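Local coordinates for autoinducer synthesis protein lasI (Pseudomonas aeruginosa, PDB 1RO5) that synthesises the quorum-sensing signal N-(3-oxododecanoyl)homoserine lactone from S-adenosyl-L-methionine and an acyl group delivered by acyl carrier protein, at residues I99-R104 and T139-T144. Sequence-based numbering, arbitrary orientation.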
loop_
_atom_site.group_PDB
_atom_site.type_symbol
_atom_site.label_atom_id
_atom_site.label_comp_id
_atom_site.label_asym_id
_atom_site.label_seq_id
_atom_site.Cartn_x
_atom_site.Cartn_y
_atom_site.Cartn_z
ATOM N N ILE A 99 2.481 -11.122 8.720
ATOM C CA ILE A 99 2.795 -10.501 7.462
ATOM C C ILE A 99 1.467 -10.027 6.756
ATOM O O ILE A 99 0.492 -10.804 6.711
ATOM C CB ILE A 99 3.572 -11.544 6.589
ATOM C CG1 ILE A 99 4.848 -12.056 7.385
ATOM C CG2 ILE A 99 3.818 -10.963 5.148
ATOM C CD1 ILE A 99 5.590 -13.271 6.724
ATOM N N TRP A 100 1.495 -8.828 6.159
ATOM C CA TRP A 100 0.396 -8.241 5.464
ATOM C C TRP A 100 0.864 -7.871 4.092
ATOM O O TRP A 100 2.042 -7.655 3.841
ATOM C CB TRP A 100 -0.034 -6.947 6.210
ATOM C CG TRP A 100 -0.825 -7.097 7.462
ATOM C CD1 TRP A 100 -1.435 -8.210 7.926
ATOM C CD2 TRP A 100 -1.099 -6.068 8.421
ATOM N NE1 TRP A 100 -2.130 -7.925 9.087
ATOM C CE2 TRP A 100 -1.907 -6.622 9.416
ATOM C CE3 TRP A 100 -0.715 -4.736 8.541
ATOM C CZ2 TRP A 100 -2.359 -5.901 10.479
ATOM C CZ3 TRP A 100 -1.162 -4.027 9.572
ATOM C CH2 TRP A 100 -1.996 -4.606 10.540
ATOM N N GLU A 101 -0.072 -7.736 3.202
ATOM C CA GLU A 101 0.166 -7.294 1.875
ATOM C C GLU A 101 -0.388 -5.907 1.647
ATOM O O GLU A 101 -1.475 -5.560 2.186
ATOM C CB GLU A 101 -0.547 -8.228 0.866
ATOM C CG GLU A 101 -0.170 -7.748 -0.541
ATOM C CD GLU A 101 -1.097 -8.167 -1.690
ATOM O OE1 GLU A 101 -2.319 -8.201 -1.531
ATOM O OE2 GLU A 101 -0.579 -8.361 -2.756
ATOM N N LEU A 102 0.400 -5.081 0.938
ATOM C CA LEU A 102 -0.046 -3.779 0.506
ATOM C C LEU A 102 -0.414 -3.883 -0.977
ATOM O O LEU A 102 0.294 -4.564 -1.785
ATOM C CB LEU A 102 1.038 -2.734 0.655
ATOM C CG LEU A 102 1.773 -2.651 1.977
ATOM C CD1 LEU A 102 2.775 -1.586 1.841
ATOM C CD2 LEU A 102 0.727 -2.336 3.077
ATOM N N SER A 103 -1.430 -3.083 -1.368
ATOM C CA SER A 103 -1.864 -3.048 -2.734
ATOM C C SER A 103 -2.563 -1.784 -3.073
ATOM O O SER A 103 -2.920 -1.028 -2.191
ATOM C CB SER A 103 -2.757 -4.295 -3.037
ATOM O OG SER A 103 -3.968 -4.304 -2.320
ATOM N N ARG A 104 -2.782 -1.500 -4.351
ATOM C CA ARG A 104 -3.597 -0.307 -4.711
ATOM C C ARG A 104 -3.079 1.021 -4.170
ATOM O O ARG A 104 -3.861 1.806 -3.647
ATOM C CB ARG A 104 -5.090 -0.508 -4.355
ATOM C CG ARG A 104 -5.771 -1.695 -5.066
ATOM C CD ARG A 104 -5.690 -1.470 -6.568
ATOM N NE ARG A 104 -6.496 -2.360 -7.412
ATOM C CZ ARG A 104 -6.003 -3.246 -8.322
ATOM N NH1 ARG A 104 -4.683 -3.438 -8.557
ATOM N NH2 ARG A 104 -6.840 -3.920 -9.051
ATOM N N THR A 139 6.686 -7.925 8.573
ATOM C CA THR A 139 6.924 -7.857 7.166
ATOM C C THR A 139 5.697 -7.386 6.370
ATOM O O THR A 139 4.573 -7.876 6.546
ATOM C CB THR A 139 7.286 -9.245 6.638
ATOM O OG1 THR A 139 8.433 -9.749 7.283
ATOM C CG2 THR A 139 7.753 -9.170 5.068
ATOM N N LEU A 140 5.945 -6.500 5.442
ATOM C CA LEU A 140 4.986 -6.129 4.432
ATOM C C LEU A 140 5.374 -6.654 3.043
ATOM O O LEU A 140 6.560 -6.544 2.614
ATOM C CB LEU A 140 4.909 -4.641 4.405
ATOM C CG LEU A 140 4.356 -4.069 5.732
ATOM C CD1 LEU A 140 4.240 -2.595 5.585
ATOM C CD2 LEU A 140 3.005 -4.603 6.238
ATOM N N VAL A 141 4.466 -7.317 2.329
ATOM C CA VAL A 141 4.772 -7.649 0.969
ATOM C C VAL A 141 3.873 -6.812 0.020
ATOM O O VAL A 141 2.833 -6.296 0.431
ATOM C CB VAL A 141 4.598 -9.146 0.718
ATOM C CG1 VAL A 141 5.601 -9.910 1.530
ATOM C CG2 VAL A 141 3.144 -9.629 1.005
ATOM N N THR A 142 4.291 -6.619 -1.217
ATOM C CA THR A 142 3.463 -5.879 -2.146
ATOM C C THR A 142 3.900 -6.164 -3.581
ATOM O O THR A 142 5.048 -6.483 -3.831
ATOM C CB THR A 142 3.504 -4.382 -1.793
ATOM O OG1 THR A 142 2.692 -3.636 -2.701
ATOM C CG2 THR A 142 4.950 -3.847 -2.008
ATOM N N VAL A 143 3.007 -6.006 -4.530
ATOM C CA VAL A 143 3.358 -5.977 -5.947
ATOM C C VAL A 143 3.260 -4.521 -6.338
ATOM O O VAL A 143 2.172 -3.926 -6.244
ATOM C CB VAL A 143 2.407 -6.811 -6.793
ATOM C CG1 VAL A 143 2.553 -6.578 -8.352
ATOM C CG2 VAL A 143 2.659 -8.237 -6.546
ATOM N N THR A 144 4.387 -3.946 -6.738
ATOM C CA THR A 144 4.405 -2.558 -7.123
ATOM C C THR A 144 5.352 -2.430 -8.376
ATOM O O THR A 144 5.634 -3.478 -9.067
ATOM C CB THR A 144 4.731 -1.639 -5.909
ATOM O OG1 THR A 144 4.612 -0.288 -6.333
ATOM C CG2 THR A 144 6.177 -1.784 -5.460
HETATM O O HOH W 1 0.109 -5.985 -3.930
#
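W100 and L102 meet T139 and V141 through the parallel backbone bonds of a beta-alpha-beta unit, in which helix 118-133 carries the chain from strand 99-107 to strand 139-145 of the acetyltransferase-like sheet. W100 N donates to T139 O, W100 O accepts from V141 N at 2.9 Å, and L102 N closes the run on V141 O at 2.8 Å. Beyond this the strands splay, and the unit illustrates how a parting pair can still satisfy its polar atoms. L102 O and V143 N are 4.1 Å apart, too far to bond directly; a water bridges them, accepting from V143 N and donating both to L102 O, at 2.6 Å, and to E101 OE2. With E101 CG turned opposite the backbone N (chi1 -176°) and the chain extended beyond it, OE2 comes to the water; the other oxygen, OE1, takes the amide of M79. Carbon contacts accompany these bonds: I99 lies alongside T139, its CG1 3.8 Å from T139 CB, while W100 CB makes an apolar contact with L140 CD2. On their outer edges E101 and S103 have backbone bonds to L72 and R70 of strand 64-73, and L140 and T142 to I178 and L176 of strand 171-179. L102 O has a second donor, T142 OG1, which approaches at 2.7 Å from above the carbonyl plane, 56° out of it.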